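Putative membrane anchored protein (PDB 3LSO) is of unknown function but is probably displayed at the cell surface of Corynebacterium diphtheriae as an elongated, all-beta, multi-domain protein tethered to the membrane. Local coordinates at residues A51-P56 and A67-K72; T151-P156 and D181-T186; I211-P216 and V227-N232; G341-E346 and N390-G395; M428-V433 and L443-E448. All coordinates share one frame; numbering follows the deposited sequence.

Contact 1 of 5, residues A51-P56 and A67-K72; sequences AEFEMP and ALIKIK
The ring of F53 is overlain by I69, which sits directly across from it on the neighbouring strand. CG1 of I69 rests over one ring face, 3.7 Å from the centroid and 14° off the ring normal, a CH-pi contact shifted toward the rim. Its terminal CD1 carries the overlap on to CZ of F53, at 3.6 Å. Since CG1 of I69 stands beside its own backbone N (chi1 -57°), the long branch meets the aromatic face, while CG2 reaches only the CE1 side. A51 and I71 share this apolar face. The opposite face is mixed, with E52, E54 and K70 beside L68: E54 and L68 lie side by side, and the extended side chain of K70 slants across toward E54. OE2 of E54 is 3.5 Å from CE of K70, and the salt bridge to NZ is long, at 3.7 Å. Between the two faces runs a regular antiparallel ladder in which E52 with K70, and E54 with L68, are the hydrogen-bonded pairs, each bonded twice. This ladder joins strands 41-54 and 64-77 of the E-set domain. Beyond the contact, F53 turns in toward I96 of strand 87-97 and the ring of F184, while strand 132-146 bonds to A67 and I69.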
# COMPACT_ATOMS: atom_id res chain seq x y z
N ALA B 51 -5.38 -13.35 34.55
CA ALA B 51 -5.57 -12.05 33.92
C ALA B 51 -5.82 -12.14 32.41
O ALA B 51 -5.31 -13.04 31.74
CB ALA B 51 -4.39 -11.16 34.21
N GLU B 52 -6.61 -11.20 31.90
CA GLU B 52 -6.93 -11.12 30.48
C GLU B 52 -6.45 -9.78 29.92
O GLU B 52 -6.88 -8.71 30.37
CB GLU B 52 -8.43 -11.31 30.27
CG GLU B 52 -8.92 -10.89 28.89
CD GLU B 52 -10.34 -11.34 28.59
OE1 GLU B 52 -11.11 -11.63 29.55
OE2 GLU B 52 -10.69 -11.42 27.39
N PHE B 53 -5.54 -9.85 28.96
CA PHE B 53 -4.98 -8.67 28.32
C PHE B 53 -5.70 -8.38 26.99
O PHE B 53 -5.27 -8.85 25.94
CB PHE B 53 -3.49 -8.88 28.09
CG PHE B 53 -2.61 -8.42 29.22
CD1 PHE B 53 -2.57 -9.11 30.42
CD2 PHE B 53 -1.80 -7.29 29.08
CE1 PHE B 53 -1.73 -8.68 31.45
CE2 PHE B 53 -0.97 -6.86 30.11
CZ PHE B 53 -0.94 -7.54 31.29
N GLU B 54 -6.78 -7.61 27.05
CA GLU B 54 -7.55 -7.29 25.85
C GLU B 54 -6.85 -6.18 25.07
O GLU B 54 -6.92 -5.00 25.42
CB GLU B 54 -8.99 -6.92 26.21
CG GLU B 54 -9.74 -8.02 26.99
CD GLU B 54 -11.15 -7.61 27.43
OE1 GLU B 54 -11.59 -6.47 27.14
OE2 GLU B 54 -11.83 -8.44 28.08
N MSE B 55 -6.17 -6.58 24.00
CA MSE B 55 -5.38 -5.67 23.18
C MSE B 55 -5.72 -5.83 21.71
O MSE B 55 -6.18 -6.90 21.31
CB MSE B 55 -3.90 -5.96 23.37
CG MSE B 55 -3.21 -4.98 24.26
SE MSE B 55 -1.39 -5.55 24.55
CE MSE B 55 -1.80 -7.04 25.70
N PRO B 56 -5.49 -4.77 20.91
CA PRO B 56 -5.66 -4.90 19.46
C PRO B 56 -4.61 -5.85 18.88
O PRO B 56 -3.57 -6.08 19.51
CB PRO B 56 -5.43 -3.47 18.95
CG PRO B 56 -4.55 -2.86 19.98
CD PRO B 56 -5.05 -3.41 21.28
N ALA B 67 -4.22 -0.96 26.38
CA ALA B 67 -4.31 -2.33 26.88
C ALA B 67 -5.28 -2.39 28.06
O ALA B 67 -5.08 -1.71 29.07
CB ALA B 67 -2.95 -2.83 27.29
N LEU B 68 -6.35 -3.16 27.92
CA LEU B 68 -7.31 -3.36 29.01
C LEU B 68 -7.00 -4.68 29.77
O LEU B 68 -7.10 -5.78 29.22
CB LEU B 68 -8.77 -3.29 28.52
CG LEU B 68 -9.92 -3.42 29.55
CD1 LEU B 68 -9.97 -2.26 30.57
CD2 LEU B 68 -11.30 -3.61 28.89
N ILE B 69 -6.62 -4.54 31.04
CA ILE B 69 -6.32 -5.70 31.87
C ILE B 69 -7.46 -5.98 32.85
O ILE B 69 -7.74 -5.18 33.74
CB ILE B 69 -5.01 -5.51 32.66
CG1 ILE B 69 -3.84 -5.23 31.70
CG2 ILE B 69 -4.75 -6.72 33.53
CD1 ILE B 69 -2.65 -4.53 32.33
N LYS B 70 -8.12 -7.12 32.65
CA LYS B 70 -9.11 -7.60 33.59
C LYS B 70 -8.45 -8.64 34.51
O LYS B 70 -8.06 -9.72 34.08
CB LYS B 70 -10.33 -8.18 32.85
CG LYS B 70 -11.11 -7.15 32.04
CD LYS B 70 -12.45 -7.70 31.53
CE LYS B 70 -13.21 -6.65 30.72
NZ LYS B 70 -14.54 -7.14 30.27
N ILE B 71 -8.29 -8.29 35.78
CA ILE B 71 -7.71 -9.21 36.75
C ILE B 71 -8.80 -9.85 37.63
O ILE B 71 -9.51 -9.16 38.37
CB ILE B 71 -6.64 -8.55 37.63
CG1 ILE B 71 -5.45 -8.12 36.77
CG2 ILE B 71 -6.15 -9.53 38.69
CD1 ILE B 71 -4.41 -7.27 37.50
N LYS B 72 -8.89 -11.17 37.51
CA LYS B 72 -9.88 -11.95 38.24
C LYS B 72 -9.50 -12.01 39.72
O LYS B 72 -8.33 -12.24 40.08
CB LYS B 72 -9.97 -13.35 37.62
CG LYS B 72 -11.26 -14.11 37.90
CD LYS B 72 -12.34 -13.87 36.86
CE LYS B 72 -13.48 -14.84 37.07
NZ LYS B 72 -14.78 -14.19 36.81

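Contact 2 of 5, residues T151-P156 and D181-T186; sequences TLTFIP and DKPFAT
F154 O accepts the shortest polar bond of the contact, from F184 N at 2.9 Å, and F154 N gives the second, to A185 O at 3.1 Å. Segment 181-186 comes in as a loop and joins the edge of strand 150-167 in the E-set domain, with F154 bonded through both its N and its O. The two bonds differ in quality: the one from F184 N is bent, with 135° at the hydrogen, whereas the one from F154 N is much straighter, at 161°. Farther along, T153 and T186 form an antiparallel non-hydrogen-bonded pair, and CA of T186 comes within 3.3 Å of L152 O in a CA-H...O contact. At the other end the side chains take over. I155 and P183 run alongside each other, CD1 of the isoleucine reaching CB of the proline at 3.7 Å. I155 sets out away from the second segment, but its terminal methyl returns because CG1 stands beside the backbone N (chi1 -46°) and the chain bends again at chi2. F184 also packs on I96 of strand 87-97. Its ring and P156 cross at a slant, with CZ of the phenylalanine 3.7 Å from CB of the proline.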
# COMPACT_ATOMS: atom_id res chain seq x y z
N THR B 151 7.49 -6.81 16.74
CA THR B 151 6.62 -7.67 17.53
C THR B 151 6.72 -7.33 19.00
O THR B 151 7.81 -7.03 19.50
CB THR B 151 6.98 -9.17 17.34
OG1 THR B 151 7.11 -9.46 15.95
CG2 THR B 151 5.90 -10.07 17.93
N LEU B 152 5.59 -7.37 19.69
CA LEU B 152 5.55 -7.14 21.13
C LEU B 152 5.12 -8.42 21.80
O LEU B 152 4.11 -9.01 21.41
CB LEU B 152 4.57 -6.04 21.48
CG LEU B 152 5.07 -4.68 21.03
CD1 LEU B 152 4.07 -3.61 21.41
CD2 LEU B 152 6.42 -4.40 21.66
N THR B 153 5.88 -8.83 22.82
CA THR B 153 5.58 -10.07 23.54
C THR B 153 5.53 -9.85 25.05
O THR B 153 6.52 -9.42 25.67
CB THR B 153 6.54 -11.23 23.17
OG1 THR B 153 6.72 -11.27 21.75
CG2 THR B 153 5.97 -12.55 23.64
N PHE B 154 4.38 -10.14 25.64
CA PHE B 154 4.15 -9.86 27.05
C PHE B 154 4.20 -11.12 27.92
O PHE B 154 3.18 -11.76 28.18
CB PHE B 154 2.82 -9.10 27.25
CG PHE B 154 2.83 -7.67 26.73
CD1 PHE B 154 4.00 -7.07 26.26
CD2 PHE B 154 1.66 -6.92 26.76
CE1 PHE B 154 3.99 -5.76 25.79
CE2 PHE B 154 1.64 -5.61 26.30
CZ PHE B 154 2.81 -5.03 25.81
N ILE B 155 5.42 -11.45 28.37
CA ILE B 155 5.67 -12.55 29.31
C ILE B 155 5.38 -12.04 30.72
O ILE B 155 5.50 -10.85 30.96
CB ILE B 155 7.17 -12.97 29.26
CG1 ILE B 155 7.67 -13.11 27.81
CG2 ILE B 155 7.44 -14.26 30.05
CD1 ILE B 155 6.84 -14.04 26.94
N PRO B 156 4.97 -12.93 31.65
CA PRO B 156 5.03 -12.51 33.06
C PRO B 156 6.48 -12.40 33.55
O PRO B 156 7.38 -12.98 32.95
CB PRO B 156 4.30 -13.63 33.81
CG PRO B 156 4.25 -14.79 32.86
CD PRO B 156 4.25 -14.21 31.48
N ASP B 181 5.93 -19.00 31.11
CA ASP B 181 6.56 -18.45 29.91
C ASP B 181 5.48 -18.09 28.94
O ASP B 181 5.72 -17.38 27.96
CB ASP B 181 7.43 -19.52 29.20
CG ASP B 181 8.42 -20.19 30.14
OD1 ASP B 181 9.05 -19.47 30.96
OD2 ASP B 181 8.58 -21.43 30.04
N LYS B 182 4.28 -18.63 29.18
CA LYS B 182 3.18 -18.48 28.23
C LYS B 182 2.64 -17.06 28.33
O LYS B 182 2.21 -16.64 29.41
CB LYS B 182 2.11 -19.56 28.42
CG LYS B 182 2.61 -20.94 27.98
CD LYS B 182 1.52 -22.00 27.95
CE LYS B 182 2.11 -23.38 27.72
NZ LYS B 182 1.05 -24.40 27.77
N PRO B 183 2.71 -16.31 27.21
CA PRO B 183 2.55 -14.86 27.16
C PRO B 183 1.10 -14.39 27.12
O PRO B 183 0.29 -14.93 26.37
CB PRO B 183 3.28 -14.47 25.86
CG PRO B 183 3.81 -15.80 25.24
CD PRO B 183 2.99 -16.87 25.86
N PHE B 184 0.79 -13.38 27.91
CA PHE B 184 -0.56 -12.79 27.98
C PHE B 184 -1.06 -12.27 26.64
O PHE B 184 -2.27 -12.31 26.36
CB PHE B 184 -0.62 -11.66 29.01
CG PHE B 184 -0.12 -12.04 30.38
CD1 PHE B 184 -0.78 -13.03 31.13
CD2 PHE B 184 1.01 -11.44 30.91
CE1 PHE B 184 -0.32 -13.41 32.39
CE2 PHE B 184 1.48 -11.81 32.17
CZ PHE B 184 0.81 -12.80 32.91
N ALA B 185 -0.13 -11.78 25.81
CA ALA B 185 -0.49 -11.31 24.48
C ALA B 185 0.68 -11.03 23.53
O ALA B 185 1.82 -10.78 23.95
CB ALA B 185 -1.42 -10.10 24.55
N THR B 186 0.36 -11.11 22.25
CA THR B 186 1.27 -10.74 21.19
C THR B 186 0.63 -9.60 20.39
O THR B 186 -0.58 -9.62 20.13
CB THR B 186 1.60 -11.97 20.30
OG1 THR B 186 2.84 -12.54 20.72
CG2 THR B 186 1.69 -11.59 18.82

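Contact 3 of 5, residues I211-P216 and V227-N232; sequences ITATVP and VQFFVN
Apolar side chains alone join I211, A213 and V215 to V227 and F229, and they fall into two groups. The first is aromatic. The F229 ring reaches across to strand 208-214, its CE2 lying 3.7 Å from CG2 of I211. CB of A213 comes close to the same end of the ring, 3.9 Å from CZ, and the backbone N of A213 lies at the ring edge, in its plane. The side chains of F229 and I211 run antiparallel past one another. V227, on the same strand as F229, lays CG1 over one face of the ring. The second group is purely aliphatic: V215 and V227 also pass in opposite senses, touching through their CG2 methyls at 4.2 Å. Each valine turns CG2, the methyl beside its backbone N, to the other. CG1 of V227 turns instead toward A213, whose CB is 4.3 Å away. The strand axes stay 9.2 Å apart, the spacing of two layers of a beta sandwich. Strand 247-253 pairs with 208-214 in one layer, and strand 258-267, adjoining 226-231 in the other, adds I262 and A264 to the core.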
# COMPACT_ATOMS: atom_id res chain seq x y z
N ILE B 211 2.47 16.17 -9.43
CA ILE B 211 2.87 15.12 -8.51
C ILE B 211 2.71 15.64 -7.10
O ILE B 211 3.13 16.77 -6.81
CB ILE B 211 4.35 14.73 -8.71
CG1 ILE B 211 4.62 14.22 -10.12
CG2 ILE B 211 4.75 13.65 -7.73
CD1 ILE B 211 3.75 13.10 -10.52
N THR B 212 2.15 14.82 -6.23
CA THR B 212 1.83 15.24 -4.86
C THR B 212 2.24 14.19 -3.82
O THR B 212 1.88 13.02 -3.92
CB THR B 212 0.34 15.58 -4.77
OG1 THR B 212 0.13 16.85 -5.40
CG2 THR B 212 -0.15 15.64 -3.34
N ALA B 213 3.03 14.62 -2.83
CA ALA B 213 3.42 13.76 -1.71
C ALA B 213 2.61 14.11 -0.46
O ALA B 213 2.67 15.25 -0.00
CB ALA B 213 4.92 13.90 -1.44
N THR B 214 1.84 13.17 0.07
CA THR B 214 1.16 13.40 1.34
C THR B 214 2.10 13.03 2.49
O THR B 214 2.71 11.95 2.47
CB THR B 214 -0.16 12.62 1.43
N VAL B 215 2.25 13.94 3.45
CA VAL B 215 3.07 13.73 4.64
C VAL B 215 2.18 13.50 5.87
O VAL B 215 1.24 14.27 6.10
CB VAL B 215 4.01 14.94 4.92
CG1 VAL B 215 4.86 14.71 6.15
CG2 VAL B 215 4.91 15.22 3.74
N PRO B 216 2.44 12.44 6.66
CA PRO B 216 1.67 12.23 7.89
C PRO B 216 1.84 13.38 8.88
O PRO B 216 2.97 13.82 9.15
CB PRO B 216 2.26 10.93 8.46
CG PRO B 216 3.61 10.81 7.81
CD PRO B 216 3.42 11.36 6.44
N VAL B 227 9.93 18.61 0.99
CA VAL B 227 10.05 17.34 0.25
C VAL B 227 10.91 17.46 -1.01
O VAL B 227 10.74 18.39 -1.78
CB VAL B 227 8.66 16.76 -0.14
CG1 VAL B 227 8.79 15.67 -1.18
CG2 VAL B 227 7.95 16.23 1.10
N GLN B 228 11.83 16.52 -1.18
CA GLN B 228 12.62 16.43 -2.39
C GLN B 228 12.08 15.34 -3.29
O GLN B 228 11.98 14.18 -2.88
CB GLN B 228 14.08 16.12 -2.09
CG GLN B 228 14.92 16.05 -3.35
CD GLN B 228 14.99 17.38 -4.09
OE1 GLN B 228 14.28 17.60 -5.07
NE2 GLN B 228 15.82 18.30 -3.59
N PHE B 229 11.71 15.72 -4.51
CA PHE B 229 11.23 14.74 -5.47
C PHE B 229 12.38 14.24 -6.31
O PHE B 229 13.41 14.91 -6.44
CB PHE B 229 10.14 15.34 -6.35
CG PHE B 229 8.85 15.58 -5.62
CD1 PHE B 229 8.57 16.81 -5.07
CD2 PHE B 229 7.92 14.56 -5.48
CE1 PHE B 229 7.39 17.02 -4.40
CE2 PHE B 229 6.75 14.77 -4.83
CZ PHE B 229 6.48 16.01 -4.28
N PHE B 230 12.21 13.04 -6.85
CA PHE B 230 13.20 12.49 -7.76
C PHE B 230 12.48 11.87 -8.93
O PHE B 230 11.41 11.26 -8.78
CB PHE B 230 14.00 11.41 -7.07
CG PHE B 230 14.87 11.90 -5.96
CD1 PHE B 230 16.22 12.10 -6.17
CD2 PHE B 230 14.35 12.11 -4.70
CE1 PHE B 230 17.05 12.52 -5.13
CE2 PHE B 230 15.17 12.54 -3.65
CZ PHE B 230 16.52 12.75 -3.87
N VAL B 231 13.08 12.01 -10.10
CA VAL B 231 12.62 11.32 -11.28
C VAL B 231 13.78 10.42 -11.65
O VAL B 231 14.92 10.88 -11.69
CB VAL B 231 12.28 12.28 -12.44
CG1 VAL B 231 11.90 11.49 -13.65
CG2 VAL B 231 11.13 13.17 -12.06
N ASN B 232 13.48 9.15 -11.87
CA ASN B 232 14.51 8.17 -12.16
C ASN B 232 15.77 8.36 -11.33
O ASN B 232 16.89 8.40 -11.86
CB ASN B 232 14.79 8.13 -13.66
CG ASN B 232 13.77 7.26 -14.42
OD1 ASN B 232 12.73 6.85 -13.89
ND2 ASN B 232 14.08 6.98 -15.66

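Contact 4 of 5, residues G341-E346 and N390-G395; sequences GINAPE and NESYRG
A type I beta turn, N390 to Y393, docks against the end of strand 335-343 and the loop that follows it. N390 binds there twice. Its backbone N donates to N343 OD1 at 2.9 Å, and its side-chain ND2 donates to A344 O at 3.0 Å, almost straight and with the acceptor in the amide plane. The two asparagine amides cross at a slant, their planes 35° apart. N343 places OD1 there by holding CG anti to its own N (chi1 -175°). Within the turn, N390 OD1 accepts from S392 N at 3.0 Å in an Asx turn, the donor lying in the carbonyl plane, so the side chain that binds the loop after the strand also holds the turn. S392 OG accepts from A344 N at 2.9 Å, which ties the backbone of the loop to the turn. Beyond the turn, strand 394-398 runs antiparallel to 335-343, where a water bridges I342 N and R394 O. Y393 lies along this backbone, CE1 of its ring 3.5 Å from G341 O, and its hydroxyl bonds to E339. R394 NH1 donates to E391 O and Y393 O, both acceptors in the guanidinium plane, though the donor stands above the carbonyl plane of Y393.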
# COMPACT_ATOMS: atom_id res chain seq x y z
N GLY B 341 -8.33 -1.20 -39.22
CA GLY B 341 -6.96 -1.64 -39.48
C GLY B 341 -6.09 -1.29 -38.31
O GLY B 341 -6.47 -0.40 -37.51
N ILE B 342 -4.95 -1.97 -38.18
CA ILE B 342 -3.95 -1.61 -37.17
C ILE B 342 -2.97 -0.55 -37.69
O ILE B 342 -2.42 -0.70 -38.79
CB ILE B 342 -3.13 -2.83 -36.73
CG1 ILE B 342 -4.01 -3.82 -35.99
CG2 ILE B 342 -1.93 -2.41 -35.85
CD1 ILE B 342 -3.67 -5.26 -36.33
N ASN B 343 -2.75 0.50 -36.89
CA ASN B 343 -1.79 1.57 -37.19
C ASN B 343 -0.66 1.53 -36.17
O ASN B 343 -0.88 1.72 -34.96
CB ASN B 343 -2.48 2.94 -37.12
CG ASN B 343 -1.56 4.11 -37.55
OD1 ASN B 343 -1.14 4.19 -38.69
ND2 ASN B 343 -1.30 5.02 -36.64
N ALA B 344 0.55 1.29 -36.64
CA ALA B 344 1.64 0.96 -35.75
C ALA B 344 2.39 2.22 -35.34
O ALA B 344 2.32 3.22 -36.05
CB ALA B 344 2.57 -0.02 -36.44
N PRO B 345 3.13 2.18 -34.22
CA PRO B 345 4.01 3.29 -33.96
C PRO B 345 4.77 3.64 -35.21
O PRO B 345 5.07 2.78 -36.05
CB PRO B 345 5.00 2.71 -32.97
CG PRO B 345 4.21 1.75 -32.21
CD PRO B 345 3.27 1.14 -33.20
N GLU B 346 5.08 4.91 -35.34
CA GLU B 346 5.91 5.41 -36.41
C GLU B 346 7.23 4.62 -36.45
O GLU B 346 7.85 4.37 -35.42
CB GLU B 346 6.16 6.90 -36.16
CG GLU B 346 6.39 7.78 -37.38
CD GLU B 346 7.04 9.14 -37.02
OE1 GLU B 346 6.52 9.86 -36.10
OE2 GLU B 346 8.06 9.50 -37.65
N ASN B 390 -0.28 6.11 -40.75
CA ASN B 390 1.04 6.14 -41.38
C ASN B 390 1.25 4.94 -42.31
O ASN B 390 0.33 4.15 -42.54
CB ASN B 390 2.14 6.26 -40.33
CG ASN B 390 2.11 5.12 -39.34
OD1 ASN B 390 2.09 3.93 -39.72
ND2 ASN B 390 2.11 5.46 -38.05
N GLU B 391 2.47 4.79 -42.83
CA GLU B 391 2.79 3.74 -43.81
C GLU B 391 2.46 2.32 -43.35
O GLU B 391 2.31 1.43 -44.16
CB GLU B 391 4.27 3.83 -44.24
CG GLU B 391 4.65 5.17 -44.91
CD GLU B 391 6.18 5.55 -44.78
OE1 GLU B 391 6.85 5.22 -43.76
OE2 GLU B 391 6.70 6.22 -45.72
N SER B 392 2.36 2.10 -42.04
CA SER B 392 2.11 0.76 -41.54
C SER B 392 0.64 0.34 -41.66
O SER B 392 0.32 -0.82 -41.58
CB SER B 392 2.53 0.67 -40.08
OG SER B 392 1.71 1.49 -39.25
N TYR B 393 -0.25 1.31 -41.80
CA TYR B 393 -1.67 1.02 -41.70
C TYR B 393 -2.14 0.33 -42.95
O TYR B 393 -1.74 0.72 -44.07
CB TYR B 393 -2.42 2.32 -41.57
CG TYR B 393 -3.91 2.17 -41.49
CD1 TYR B 393 -4.53 1.89 -40.27
CD2 TYR B 393 -4.71 2.36 -42.62
CE1 TYR B 393 -5.91 1.79 -40.18
CE2 TYR B 393 -6.09 2.25 -42.54
CZ TYR B 393 -6.68 1.97 -41.32
OH TYR B 393 -8.04 1.87 -41.21
N ARG B 394 -2.99 -0.68 -42.76
CA ARG B 394 -3.65 -1.36 -43.83
C ARG B 394 -5.08 -1.51 -43.38
O ARG B 394 -5.33 -2.19 -42.38
CB ARG B 394 -3.08 -2.75 -44.06
CG ARG B 394 -1.60 -2.78 -44.43
CD ARG B 394 -1.36 -2.23 -45.81
NE ARG B 394 0.02 -2.40 -46.19
CZ ARG B 394 1.01 -1.58 -45.84
NH1 ARG B 394 0.77 -0.50 -45.08
NH2 ARG B 394 2.24 -1.85 -46.25
N GLY B 395 -6.01 -0.89 -44.13
CA GLY B 395 -7.43 -0.87 -43.76
C GLY B 395 -8.33 -1.73 -44.62
O GLY B 395 -8.31 -1.66 -45.86
O HOH W 1 -3.87 -3.65 -40.24

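Contact 5 of 5, residues M428-V433 and L443-E448; sequences MFQMGV and LVSIPE
M431 and V444 form the tight middle of this contact, a hydrogen-bonded antiparallel pair joined in both directions: M431 N gives to V444 O at 2.9 Å, and V444 N to M431 O at 2.8 Å. The neighbouring pairs, Q430 with S445 and G432 with L443, are non-hydrogen-bonded, their CA atoms 4.3 and 4.4 Å apart. G432 presents no side chain, and CD2 of L443 lies against its CA at 3.5 Å. On the face of M431 and I446, CD1 of the isoleucine touches CB of M431, while the extended selenomethionine chain runs on toward Y299 and L328. F429 leaves the same face for the core, its ring meeting that of F416.

Against this centre, the Q430 side chain and the M428/P447 end are held more loosely. Q430, partly exposed, shares its face with L443 and stretches beside S445, yet its NE2 reaches S445 OG through only a weak bond of 3.3 Å. The stronger partners lie outside: Q430 OE1 takes a bond from N343 ND2, and S445 OG one from the backbone N of D289. Past S445 the strands diverge. One bond, I446 N to F429 O, persists here, but the M428 and P447 CA atoms are already 6.1 Å apart. The widening is bridged by selenomethionine M428, bent at chi3 (-69°), with its SE atom against CA of P447 and CB of S445. The chain turns a corner at P447 and E448; the pairing belongs to the beta hairpin of strands 425-435 and 440-453.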
# COMPACT_ATOMS: atom_id res chain seq x y z
N MSE B 428 2.36 1.82 -28.19
CA MSE B 428 1.15 1.02 -28.35
C MSE B 428 0.82 0.96 -29.80
O MSE B 428 1.21 1.84 -30.57
CB MSE B 428 -0.05 1.71 -27.71
CG MSE B 428 -0.25 1.50 -26.24
SE MSE B 428 -1.52 2.83 -25.64
CE MSE B 428 -0.39 4.38 -25.84
N PHE B 429 0.04 -0.04 -30.20
CA PHE B 429 -0.57 0.00 -31.50
C PHE B 429 -1.92 0.72 -31.46
O PHE B 429 -2.55 0.83 -30.40
CB PHE B 429 -0.67 -1.40 -32.06
CG PHE B 429 0.66 -2.01 -32.34
CD1 PHE B 429 1.19 -1.97 -33.61
CD2 PHE B 429 1.41 -2.58 -31.33
CE1 PHE B 429 2.42 -2.51 -33.88
CE2 PHE B 429 2.66 -3.14 -31.60
CZ PHE B 429 3.16 -3.10 -32.87
N GLN B 430 -2.37 1.22 -32.61
CA GLN B 430 -3.68 1.85 -32.68
C GLN B 430 -4.57 1.09 -33.61
O GLN B 430 -4.08 0.38 -34.51
CB GLN B 430 -3.53 3.27 -33.20
CG GLN B 430 -2.70 4.19 -32.29
CD GLN B 430 -2.54 5.58 -32.85
OE1 GLN B 430 -2.34 5.77 -34.04
NE2 GLN B 430 -2.65 6.58 -31.98
N MSE B 431 -5.88 1.25 -33.45
CA MSE B 431 -6.83 0.82 -34.50
C MSE B 431 -7.34 2.05 -35.21
O MSE B 431 -7.72 3.05 -34.57
CB MSE B 431 -8.03 0.07 -33.91
CG MSE B 431 -8.76 -0.84 -34.92
SE MSE B 431 -10.24 -1.74 -34.04
CE MSE B 431 -10.39 -3.25 -35.20
N GLY B 432 -7.30 2.00 -36.54
CA GLY B 432 -7.98 2.99 -37.39
C GLY B 432 -9.42 2.51 -37.57
O GLY B 432 -9.65 1.31 -37.76
N VAL B 433 -10.40 3.41 -37.45
CA VAL B 433 -11.78 3.02 -37.68
C VAL B 433 -12.51 4.05 -38.50
O VAL B 433 -12.28 5.25 -38.37
CB VAL B 433 -12.56 2.81 -36.38
CG1 VAL B 433 -11.92 1.75 -35.60
CG2 VAL B 433 -12.53 4.06 -35.55
N LEU B 443 -8.32 7.20 -34.86
CA LEU B 443 -7.20 6.32 -34.58
C LEU B 443 -7.13 6.19 -33.08
O LEU B 443 -7.02 7.19 -32.36
CB LEU B 443 -5.91 6.87 -35.16
CG LEU B 443 -5.83 6.81 -36.68
CD1 LEU B 443 -4.87 7.84 -37.22
CD2 LEU B 443 -5.45 5.42 -37.21
N VAL B 444 -7.24 4.96 -32.58
CA VAL B 444 -7.40 4.76 -31.14
C VAL B 444 -6.31 3.88 -30.56
O VAL B 444 -6.17 2.70 -30.94
CB VAL B 444 -8.75 4.13 -30.82
CG1 VAL B 444 -8.92 4.07 -29.32
CG2 VAL B 444 -9.86 4.92 -31.47
N SER B 445 -5.54 4.46 -29.63
CA SER B 445 -4.47 3.76 -28.93
C SER B 445 -5.04 2.64 -28.09
O SER B 445 -5.97 2.86 -27.32
CB SER B 445 -3.74 4.73 -28.03
OG SER B 445 -3.15 5.73 -28.82
N ILE B 446 -4.48 1.45 -28.24
CA ILE B 446 -4.98 0.28 -27.54
C ILE B 446 -3.93 -0.12 -26.52
O ILE B 446 -2.89 -0.67 -26.87
CB ILE B 446 -5.37 -0.88 -28.51
CG1 ILE B 446 -6.63 -0.49 -29.29
CG2 ILE B 446 -5.71 -2.15 -27.76
CD1 ILE B 446 -6.92 -1.40 -30.39
N PRO B 447 -4.18 0.21 -25.24
CA PRO B 447 -3.19 -0.06 -24.20
C PRO B 447 -2.93 -1.54 -24.05
O PRO B 447 -1.99 -1.91 -23.39
CB PRO B 447 -3.85 0.46 -22.91
CG PRO B 447 -4.95 1.36 -23.34
CD PRO B 447 -5.38 0.89 -24.71
N GLU B 448 -3.77 -2.39 -24.63
CA GLU B 448 -3.55 -3.83 -24.49
C GLU B 448 -2.51 -4.32 -25.49
O GLU B 448 -2.15 -5.51 -25.48
CB GLU B 448 -4.85 -4.64 -24.63
CG GLU B 448 -5.82 -4.47 -23.48
CD GLU B 448 -6.52 -3.11 -23.46
OE1 GLU B 448 -6.25 -2.23 -24.31
OE2 GLU B 448 -7.37 -2.91 -22.56

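The five contacts follow one another in series along an elongated, helix-free chain, each closing before the next opens. Contacts 1 and 2 share the N-terminal E-set domain; their centres are 12 Å apart, and they touch where selenomethionine M55 packs on F154 and A185. Contact 3 stands alone in a middle sandwich, its centre 42 Å from that of contact 1, 39 Å from those of contacts 2 and 4, and 33 Å from that of contact 5. Contacts 4 and 5, with centres 10 Å apart, meet through adjacent strands 335-343 and 425-435 of a third beta region. Contacts 1 and 4 lie 70 Å apart, centre to centre, on opposite sides of the chain's centre, consistent with beta domains strung along the chain.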